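PDB 6MC8: DNA repair protein PprA from Deinococcus deserti, which binds DNA and takes part in the repair of radiation-induced damage and in genome segregation, probably by forming filaments. Local coordinates for residues 137-148 / 179-187; 77-85 / 257-265. The protein carries 2 engineered substitutions. All coordinates share one frame; numbering follows the deposited sequence.

Interaction 1: 137-148 / 179-187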
loop_
_atom_site.group_PDB
_atom_site.type_symbol
_atom_site.label_atom_id
_atom_site.label_comp_id
_atom_site.label_asym_id
_atom_site.label_seq_id
_atom_site.Cartn_x
_atom_site.Cartn_y
_atom_site.Cartn_z
ATOM N N ARG A 137 22.617 -4.655 -11.928
ATOM C CA ARG A 137 21.273 -5.043 -11.532
ATOM C C ARG A 137 20.278 -3.941 -11.867
ATOM O O ARG A 137 20.640 -2.788 -12.101
ATOM C CB ARG A 137 21.211 -5.348 -10.040
ATOM C CG ARG A 137 21.992 -6.560 -9.631
ATOM C CD ARG A 137 21.747 -6.904 -8.176
ATOM N NE ARG A 137 22.087 -5.796 -7.290
ATOM C CZ ARG A 137 23.315 -5.516 -6.869
ATOM N NH1 ARG A 137 24.343 -6.244 -7.271
ATOM N NH2 ARG A 137 23.520 -4.488 -6.063
ATOM N N SER A 138 19.002 -4.312 -11.869
ATOM C CA SER A 138 17.949 -3.390 -12.269
ATOM C C SER A 138 17.682 -2.369 -11.170
ATOM O O SER A 138 17.534 -2.723 -9.999
ATOM C CB SER A 138 16.675 -4.163 -12.596
ATOM O OG SER A 138 15.637 -3.289 -12.992
ATOM N N GLU A 139 17.616 -1.096 -11.553
ATOM C CA GLU A 139 17.345 -0.029 -10.600
ATOM C C GLU A 139 15.867 0.261 -10.412
ATOM O O GLU A 139 15.521 1.006 -9.490
ATOM C CB GLU A 139 18.038 1.270 -11.022
ATOM C CG GLU A 139 19.528 1.307 -10.787
ATOM C CD GLU A 139 20.146 2.608 -11.247
ATOM O OE1 GLU A 139 19.442 3.398 -11.905
ATOM O OE2 GLU A 139 21.326 2.851 -10.939
ATOM N N TRP A 140 14.996 -0.284 -11.258
ATOM C CA TRP A 140 13.572 -0.035 -11.102
ATOM C C TRP A 140 13.040 -0.723 -9.855
ATOM O O TRP A 140 13.483 -1.813 -9.487
ATOM C CB TRP A 140 12.763 -0.540 -12.300
ATOM C CG TRP A 140 13.020 0.079 -13.637
ATOM C CD1 TRP A 140 13.501 -0.548 -14.742
ATOM C CD2 TRP A 140 12.845 1.451 -14.001
ATOM N NE1 TRP A 140 13.599 0.331 -15.783
ATOM C CE2 TRP A 140 13.209 1.570 -15.353
ATOM C CE3 TRP A 140 12.406 2.587 -13.321
ATOM C CZ2 TRP A 140 13.157 2.779 -16.035
ATOM C CZ3 TRP A 140 12.352 3.782 -14.000
ATOM C CH2 TRP A 140 12.725 3.871 -15.341
ATOM N N GLY A 141 12.083 -0.074 -9.206
ATOM C CA GLY A 141 11.270 -0.754 -8.232
ATOM C C GLY A 141 10.159 -1.544 -8.896
ATOM O O GLY A 141 9.649 -1.184 -9.951
ATOM N N ILE A 142 9.795 -2.653 -8.259
ATOM C CA ILE A 142 8.717 -3.493 -8.765
ATOM C C ILE A 142 7.370 -2.828 -8.518
ATOM O O ILE A 142 6.516 -2.754 -9.407
ATOM C CB ILE A 142 8.793 -4.882 -8.113
ATOM C CG1 ILE A 142 10.146 -5.506 -8.421
ATOM C CG2 ILE A 142 7.663 -5.763 -8.592
ATOM C CD1 ILE A 142 10.446 -6.698 -7.613
ATOM N N LEU A 143 7.173 -2.326 -7.310
ATOM C CA LEU A 143 5.999 -1.554 -6.955
ATOM C C LEU A 143 6.083 -0.171 -7.596
ATOM O O LEU A 143 7.107 0.193 -8.179
ATOM C CB LEU A 143 5.905 -1.473 -5.431
ATOM C CG LEU A 143 5.678 -2.778 -4.680
ATOM C CD1 LEU A 143 5.615 -2.494 -3.204
ATOM C CD2 LEU A 143 4.421 -3.459 -5.154
ATOM N N PRO A 144 5.015 0.630 -7.532
ATOM C CA PRO A 144 5.154 2.048 -7.876
ATOM C C PRO A 144 6.112 2.776 -6.944
ATOM O O PRO A 144 6.480 2.280 -5.876
ATOM C CB PRO A 144 3.729 2.584 -7.740
ATOM C CG PRO A 144 2.889 1.427 -8.057
ATOM C CD PRO A 144 3.591 0.239 -7.495
ATOM N N GLU A 145 6.513 3.971 -7.384
ATOM C CA GLU A 145 7.624 4.701 -6.782
ATOM C C GLU A 145 7.328 5.075 -5.342
ATOM O O GLU A 145 6.404 5.840 -5.058
ATOM C CB GLU A 145 7.944 5.953 -7.601
ATOM C CG GLU A 145 9.199 6.679 -7.135
ATOM C CD GLU A 145 9.565 7.863 -8.014
ATOM O OE1 GLU A 145 8.817 8.156 -8.968
ATOM O OE2 GLU A 145 10.607 8.498 -7.757
ATOM N N GLY A 146 8.103 4.495 -4.440
ATOM C CA GLY A 146 7.888 4.680 -3.027
ATOM C C GLY A 146 9.099 4.217 -2.258
ATOM O O GLY A 146 10.183 4.047 -2.816
ATOM N N HIS A 147 8.898 4.013 -0.964
ATOM C CA HIS A 147 9.994 3.638 -0.086
ATOM C C HIS A 147 10.362 2.178 -0.300
ATOM O O HIS A 147 9.519 1.289 -0.164
ATOM C CB HIS A 147 9.613 3.875 1.369
ATOM C CG HIS A 147 10.707 3.552 2.333
ATOM N ND1 HIS A 147 11.788 4.381 2.536
ATOM C CD2 HIS A 147 10.903 2.478 3.131
ATOM C CE1 HIS A 147 12.592 3.841 3.431
ATOM N NE2 HIS A 147 12.079 2.684 3.808
ATOM N N ARG A 148 11.621 1.933 -0.634
ATOM C CA ARG A 148 12.160 0.586 -0.662
ATOM C C ARG A 148 13.076 0.380 0.534
ATOM O O ARG A 148 13.780 1.303 0.952
ATOM C CB ARG A 148 12.888 0.302 -1.976
ATOM C CG ARG A 148 11.931 0.126 -3.141
ATOM C CD ARG A 148 12.632 -0.292 -4.411
ATOM N NE ARG A 148 13.391 0.777 -5.042
ATOM C CZ ARG A 148 14.237 0.582 -6.045
ATOM N NH1 ARG A 148 14.445 -0.641 -6.502
ATOM N NH2 ARG A 148 14.886 1.602 -6.580
ATOM N N THR A 179 24.542 -14.282 -5.897
ATOM C CA THR A 179 23.089 -14.214 -5.840
ATOM C C THR A 179 22.639 -12.991 -5.050
ATOM O O THR A 179 23.153 -12.713 -3.966
ATOM C CB THR A 179 22.547 -15.510 -5.223
ATOM O OG1 THR A 179 22.586 -16.561 -6.196
ATOM C CG2 THR A 179 21.169 -15.363 -4.644
ATOM N N TRP A 180 21.690 -12.254 -5.618
ATOM C CA TRP A 180 21.060 -11.112 -4.979
ATOM C C TRP A 180 19.561 -11.351 -4.883
ATOM O O TRP A 180 18.961 -11.971 -5.762
ATOM C CB TRP A 180 21.367 -9.844 -5.761
ATOM C CG TRP A 180 22.768 -9.394 -5.564
ATOM C CD1 TRP A 180 23.874 -9.868 -6.192
ATOM C CD2 TRP A 180 23.210 -8.332 -4.721
ATOM N NE1 TRP A 180 24.986 -9.199 -5.761
ATOM C CE2 TRP A 180 24.602 -8.246 -4.858
ATOM C CE3 TRP A 180 22.563 -7.453 -3.851
ATOM C CZ2 TRP A 180 25.357 -7.312 -4.167
ATOM C CZ3 TRP A 180 23.310 -6.534 -3.167
ATOM C CH2 TRP A 180 24.696 -6.467 -3.328
ATOM N N THR A 181 18.956 -10.872 -3.801
ATOM C CA THR A 181 17.570 -11.209 -3.526
ATOM C C THR A 181 16.798 -10.003 -3.006
ATOM O O THR A 181 17.372 -9.059 -2.460
ATOM C CB THR A 181 17.478 -12.394 -2.547
ATOM O OG1 THR A 181 16.112 -12.779 -2.381
ATOM C CG2 THR A 181 18.067 -12.049 -1.215
ATOM N N ARG A 182 15.481 -10.040 -3.214
ATOM C CA ARG A 182 14.569 -9.013 -2.734
ATOM C C ARG A 182 13.177 -9.602 -2.553
ATOM O O ARG A 182 12.815 -10.595 -3.183
ATOM C CB ARG A 182 14.522 -7.803 -3.676
ATOM C CG ARG A 182 14.061 -8.084 -5.087
ATOM C CD ARG A 182 14.186 -6.827 -5.912
ATOM N NE ARG A 182 13.895 -7.032 -7.323
ATOM C CZ ARG A 182 13.938 -6.069 -8.234
ATOM N NH1 ARG A 182 14.255 -4.838 -7.876
ATOM N NH2 ARG A 182 13.670 -6.335 -9.501
ATOM N N THR A 183 12.404 -8.970 -1.677
ATOM C CA THR A 183 11.095 -9.446 -1.257
ATOM C C THR A 183 10.099 -8.299 -1.339
ATOM O O THR A 183 10.410 -7.177 -0.936
ATOM C CB THR A 183 11.170 -10.009 0.178
ATOM O OG1 THR A 183 12.008 -11.172 0.191
ATOM C CG2 THR A 183 9.795 -10.357 0.734
ATOM N N TRP A 184 8.912 -8.570 -1.882
ATOM C CA TRP A 184 7.897 -7.535 -1.954
ATOM C C TRP A 184 6.508 -8.140 -1.820
ATOM O O TRP A 184 6.284 -9.309 -2.140
ATOM C CB TRP A 184 8.021 -6.730 -3.252
ATOM C CG TRP A 184 7.628 -7.427 -4.519
ATOM C CD1 TRP A 184 6.463 -7.272 -5.203
ATOM C CD2 TRP A 184 8.387 -8.402 -5.237
ATOM N NE1 TRP A 184 6.459 -8.065 -6.317
ATOM C CE2 TRP A 184 7.628 -8.776 -6.360
ATOM C CE3 TRP A 184 9.637 -8.998 -5.040
ATOM C CZ2 TRP A 184 8.079 -9.706 -7.290
ATOM C CZ3 TRP A 184 10.078 -9.922 -5.963
ATOM C CH2 TRP A 184 9.299 -10.273 -7.067
ATOM N N ARG A 185 5.583 -7.327 -1.318
ATOM C CA ARG A 185 4.165 -7.648 -1.269
ATOM C C ARG A 185 3.397 -6.660 -2.134
ATOM O O ARG A 185 3.644 -5.454 -2.069
ATOM C CB ARG A 185 3.626 -7.623 0.170
ATOM C CG ARG A 185 2.116 -7.835 0.263
ATOM C CD ARG A 185 1.579 -7.898 1.675
ATOM N NE ARG A 185 1.925 -9.149 2.330
ATOM C CZ ARG A 185 2.700 -9.240 3.396
ATOM N NH1 ARG A 185 3.202 -8.146 3.941
ATOM N NH2 ARG A 185 2.965 -10.422 3.924
ATOM N N GLN A 186 2.487 -7.173 -2.956
ATOM C CA GLN A 186 1.550 -6.344 -3.703
ATOM C C GLN A 186 0.155 -6.909 -3.483
ATOM O O GLN A 186 -0.199 -7.939 -4.064
ATOM C CB GLN A 186 1.895 -6.295 -5.187
ATOM C CG GLN A 186 1.059 -5.295 -5.950
ATOM C CD GLN A 186 1.430 -5.223 -7.404
ATOM O OE1 GLN A 186 2.266 -5.985 -7.880
ATOM N NE2 GLN A 186 0.822 -4.294 -8.124
ATOM N N GLY A 187 -0.629 -6.238 -2.647
ATOM C CA GLY A 187 -1.954 -6.709 -2.310
ATOM C C GLY A 187 -1.925 -7.898 -1.378
ATOM O O GLY A 187 -1.472 -7.791 -0.238
#

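Interaction 2: 77-85 / 257-265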
loop_
_atom_site.group_PDB
_atom_site.type_symbol
_atom_site.label_atom_id
_atom_site.label_comp_id
_atom_site.label_asym_id
_atom_site.label_seq_id
_atom_site.Cartn_x
_atom_site.Cartn_y
_atom_site.Cartn_z
ATOM N N HIS A 77 9.455 -13.904 -18.180
ATOM C CA HIS A 77 10.047 -12.654 -17.716
ATOM C C HIS A 77 10.459 -12.725 -16.253
ATOM O O HIS A 77 11.321 -11.957 -15.816
ATOM C CB HIS A 77 9.102 -11.479 -17.943
ATOM C CG HIS A 77 9.153 -10.928 -19.329
ATOM N ND1 HIS A 77 10.239 -10.225 -19.796
ATOM C CD2 HIS A 77 8.254 -10.946 -20.337
ATOM C CE1 HIS A 77 10.014 -9.849 -21.039
ATOM N NE2 HIS A 77 8.815 -10.271 -21.391
ATOM N N ASP A 78 9.861 -13.635 -15.482
ATOM C CA ASP A 78 10.320 -13.856 -14.116
ATOM C C ASP A 78 11.700 -14.490 -14.103
ATOM O O ASP A 78 12.453 -14.345 -13.138
ATOM C CB ASP A 78 9.335 -14.745 -13.358
ATOM C CG ASP A 78 8.035 -14.054 -13.056
ATOM O OD1 ASP A 78 8.036 -12.822 -12.894
ATOM O OD2 ASP A 78 7.007 -14.746 -12.981
ATOM N N ARG A 79 12.050 -15.187 -15.177
ATOM C CA ARG A 79 13.281 -15.948 -15.238
ATOM C C ARG A 79 14.342 -15.284 -16.101
ATOM O O ARG A 79 15.533 -15.437 -15.822
ATOM C CB ARG A 79 12.958 -17.350 -15.737
ATOM C CG ARG A 79 12.112 -18.089 -14.738
ATOM C CD ARG A 79 11.643 -19.401 -15.258
ATOM N NE ARG A 79 10.939 -20.158 -14.236
ATOM C CZ ARG A 79 10.444 -21.372 -14.421
ATOM N NH1 ARG A 79 10.581 -21.970 -15.592
ATOM N NH2 ARG A 79 9.821 -21.988 -13.433
ATOM N N TRP A 80 13.930 -14.537 -17.124
ATOM C CA TRP A 80 14.871 -13.733 -17.895
ATOM C C TRP A 80 15.507 -12.642 -17.045
ATOM O O TRP A 80 16.679 -12.307 -17.246
ATOM C CB TRP A 80 14.155 -13.138 -19.102
ATOM C CG TRP A 80 13.882 -14.127 -20.179
ATOM C CD1 TRP A 80 14.530 -15.300 -20.392
ATOM C CD2 TRP A 80 12.829 -14.071 -21.142
ATOM N NE1 TRP A 80 13.984 -15.956 -21.461
ATOM C CE2 TRP A 80 12.930 -15.224 -21.936
ATOM C CE3 TRP A 80 11.821 -13.147 -21.422
ATOM C CZ2 TRP A 80 12.065 -15.478 -22.992
ATOM C CZ3 TRP A 80 10.964 -13.402 -22.468
ATOM C CH2 TRP A 80 11.089 -14.557 -23.241
ATOM N N GLY A 81 14.761 -12.097 -16.085
ATOM C CA GLY A 81 15.290 -11.164 -15.110
ATOM C C GLY A 81 15.714 -9.831 -15.684
ATOM O O GLY A 81 16.784 -9.315 -15.355
ATOM N N LEU A 82 14.884 -9.264 -16.544
ATOM C CA LEU A 82 15.229 -8.035 -17.233
ATOM C C LEU A 82 14.917 -6.798 -16.408
ATOM O O LEU A 82 15.299 -5.695 -16.804
ATOM C CB LEU A 82 14.496 -7.972 -18.573
ATOM C CG LEU A 82 14.776 -9.168 -19.486
ATOM C CD1 LEU A 82 13.984 -9.076 -20.775
ATOM C CD2 LEU A 82 16.256 -9.336 -19.767
ATOM N N GLY A 83 14.258 -6.953 -15.268
ATOM C CA GLY A 83 13.884 -5.810 -14.462
ATOM C C GLY A 83 12.651 -5.104 -14.973
ATOM O O GLY A 83 12.574 -3.873 -14.906
ATOM N N LEU A 84 11.683 -5.859 -15.487
ATOM C CA LEU A 84 10.470 -5.301 -16.066
ATOM C C LEU A 84 9.240 -5.751 -15.287
ATOM O O LEU A 84 8.148 -5.858 -15.842
ATOM C CB LEU A 84 10.352 -5.693 -17.535
ATOM C CG LEU A 84 11.564 -5.339 -18.400
ATOM C CD1 LEU A 84 11.359 -5.762 -19.846
ATOM C CD2 LEU A 84 11.925 -3.878 -18.299
ATOM N N LEU A 85 9.418 -6.020 -13.992
ATOM C CA LEU A 85 8.329 -6.477 -13.140
ATOM C C LEU A 85 7.345 -5.367 -12.802
ATOM O O LEU A 85 6.220 -5.656 -12.389
ATOM C CB LEU A 85 8.904 -7.083 -11.862
ATOM C CG LEU A 85 9.669 -8.388 -12.056
ATOM C CD1 LEU A 85 10.406 -8.786 -10.796
ATOM C CD2 LEU A 85 8.706 -9.474 -12.464
ATOM N N PHE A 257 18.495 -14.430 -25.117
ATOM C CA PHE A 257 17.745 -14.542 -23.878
ATOM C C PHE A 257 18.429 -15.556 -22.978
ATOM O O PHE A 257 18.805 -16.639 -23.427
ATOM C CB PHE A 257 16.295 -14.959 -24.140
ATOM C CG PHE A 257 15.451 -13.879 -24.740
ATOM C CD1 PHE A 257 14.807 -12.964 -23.930
ATOM C CD2 PHE A 257 15.315 -13.764 -26.112
ATOM C CE1 PHE A 257 14.032 -11.970 -24.472
ATOM C CE2 PHE A 257 14.550 -12.763 -26.660
ATOM C CZ PHE A 257 13.903 -11.869 -25.838
ATOM N N ALA A 258 18.590 -15.197 -21.710
ATOM C CA ALA A 258 19.194 -16.081 -20.730
ATOM C C ALA A 258 18.402 -16.015 -19.434
ATOM O O ALA A 258 17.699 -15.042 -19.163
ATOM C CB ALA A 258 20.661 -15.722 -20.477
ATOM N N VAL A 259 18.528 -17.068 -18.633
ATOM C CA VAL A 259 17.907 -17.126 -17.315
ATOM C C VAL A 259 18.820 -16.457 -16.302
ATOM O O VAL A 259 19.985 -16.837 -16.156
ATOM C CB VAL A 259 17.609 -18.577 -16.904
ATOM C CG1 VAL A 259 17.172 -18.645 -15.455
ATOM C CG2 VAL A 259 16.532 -19.146 -17.770
ATOM N N SER A 260 18.289 -15.460 -15.597
ATOM C CA SER A 260 19.025 -14.800 -14.534
ATOM C C SER A 260 18.265 -14.700 -13.220
ATOM O O SER A 260 18.885 -14.394 -12.199
ATOM C CB SER A 260 19.454 -13.389 -14.966
ATOM O OG SER A 260 18.341 -12.535 -15.113
ATOM N N SER A 261 16.962 -14.954 -13.201
ATOM C CA SER A 261 16.194 -14.831 -11.975
ATOM C C SER A 261 15.244 -16.009 -11.822
ATOM O O SER A 261 15.121 -16.860 -12.703
ATOM C CB SER A 261 15.409 -13.515 -11.924
ATOM O OG SER A 261 16.274 -12.403 -11.840
ATOM N N ALA A 262 14.593 -16.053 -10.664
ATOM C CA ALA A 262 13.518 -16.983 -10.367
ATOM C C ALA A 262 12.647 -16.361 -9.289
ATOM O O ALA A 262 13.156 -15.882 -8.274
ATOM C CB ALA A 262 14.047 -18.344 -9.910
ATOM N N VAL A 263 11.337 -16.358 -9.515
ATOM C CA VAL A 263 10.388 -15.681 -8.641
ATOM C C VAL A 263 9.411 -16.705 -8.077
ATOM O O VAL A 263 8.839 -17.505 -8.823
ATOM C CB VAL A 263 9.638 -14.560 -9.393
ATOM C CG1 VAL A 263 8.645 -13.866 -8.483
ATOM C CG2 VAL A 263 10.614 -13.559 -9.977
ATOM N N VAL A 264 9.225 -16.682 -6.759
ATOM C CA VAL A 264 8.219 -17.489 -6.080
ATOM C C VAL A 264 7.202 -16.548 -5.450
ATOM O O VAL A 264 7.577 -15.589 -4.767
ATOM C CB VAL A 264 8.849 -18.418 -5.026
ATOM C CG1 VAL A 264 7.781 -19.178 -4.269
ATOM C CG2 VAL A 264 9.785 -19.392 -5.684
ATOM N N ARG A 265 5.919 -16.814 -5.688
ATOM C CA ARG A 265 4.836 -15.985 -5.187
ATOM C C ARG A 265 3.916 -16.797 -4.285
ATOM O O ARG A 265 3.814 -18.020 -4.409
ATOM C CB ARG A 265 4.031 -15.376 -6.335
ATOM C CG ARG A 265 4.804 -14.353 -7.136
ATOM C CD ARG A 265 3.991 -13.822 -8.289
ATOM N NE ARG A 265 4.725 -12.833 -9.066
ATOM C CZ ARG A 265 5.505 -13.123 -10.098
ATOM N NH1 ARG A 265 5.666 -14.379 -10.479
ATOM N NH2 ARG A 265 6.131 -12.158 -10.743
HETATM O O HOH W 1 8.013 -17.267 -11.163
#

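Interaction 1: 137-148 / 179-187
Arg137 lays its guanidinium flat over the indole of Trp180, the two planes 14° apart, in a stacked cation-pi pair. CZ stands 3.5 Å from the centroid of the Trp180 six-membered ring and almost on the ring normal, while CD of the same arginine leans over the five-membered ring in a CH-pi contact. The chain gets there by bending at chi3 (-58°), which turns the planar end to face the ring. With an alanine in place of the indole, the Arg137 guanidinium would lose the ring it lies on and is likely to be less firmly oriented, with Trp172 still beside it.

Further along, Ile142 drives its side chain between Arg182 and Trp184. Its CD1 sits 3.4 Å from the centroid of the Trp184 six-membered ring, over the face, and the same methyl lies against the flat of the Arg182 guanidinium, 3.5 Å from Arg182 NE. The other branch, CG2, covers the pyrrole side of the indole, 3.5 Å from Trp184 NE1. Arg182 runs out extended beside the isoleucine, its NE in a salt bridge with Glu193, which probably eases the approach of the like-charged Arg148, whose NH1 lies 4.4 Å from Arg182 NH1. Arg148 NH2 gives a bent bond (140°) to Glu139 O, 3.0 Å away within the same segment. Leu143 finishes the row: its CD1 touches Arg185 O, and its CD2 lies 3.8 Å from Gln186 CB as the two side chains run antiparallel, alongside one another.

From Arg137 to Leu143 the irregular segment runs alongside strand 179-186 in the same direction. Neighbouring strand 168-176 contributes Glu169, which accepts the backbone N-H groups of Ile142 and Leu143, and Trp172, packed against Arg137 and Arg182; Arg166 of the second subunit donates hydrogen bonds to Pro144 O and His147 O.

Interaction 2: 77-85 / 257-265
Phe257 places CD1 over the centre of one face of the Trp80 indole, 3.6 Å from Trp80 CE2. The rings meet obliquely, with planes at 37°, and Phe257 CB adds a CH-pi contact above the five-membered ring. At the indole edge stand Ala258 O and, in plane, His77 ND1. The guanidinium of Arg265 is likewise bordered on two sides: Val263 CG1 covers one face, and the carboxylate of Asp78 meets the edge. NH2 of Arg265 reaches Asp78 OD1 and its NH1 reaches Asp78 OD2, both at 2.9 Å, an end-on, two-pronged salt bridge. The bonds lie close to the guanidinium plane but strike the carboxylate oxygens from above their own plane.

Between these two ends, segment 257-265 offers donors to the last two carbonyls of helix 62-80. Arg79 O accepts from Ser260 N at 2.8 Å and from Ser261 N at 3.0 Å, and Trp80 O takes the hydroxyl of Ser260 at 2.7 Å. Ser260 points OG there from the position between backbone N and carbonyl carbon (chi1 68°). Gly81, with positive phi, ends the helix just where any CB would clash with both serine hydroxyls; that of Ser261 bonds instead to His195 and Glu193.

The chemistry is that of a helix end whose last two carbonyls, of Arg79 and Trp80, find donors in Ser260 and Ser261, while Arg265 offsets the charge of Asp78, which would otherwise probably be disfavoured so near the C-terminal end of the helix.

Interactions 1 and 2 lie about 13 Å apart, centre to centre, and 137-148 with 179-187 is nested within the chain loop that 77-85 and 257-265 close. They meet directly. Ile142 CG2, while covering Trp184, also packs on Leu85 CB at 3.7 Å, and Trp184 CH2 comes to 3.9 Å from Val263 CG1, the methyl that covers Arg265. Ser138 OG approaches Gly83 CA to 3.4 Å, so the two loops touch as well. Both contacts use one antiparallel sheet, where strand 189-195 separates 179-186 from 261-267. Its Glu193 serves both, pairing with Arg182 in interaction 1 and with Ser261 OG in interaction 2.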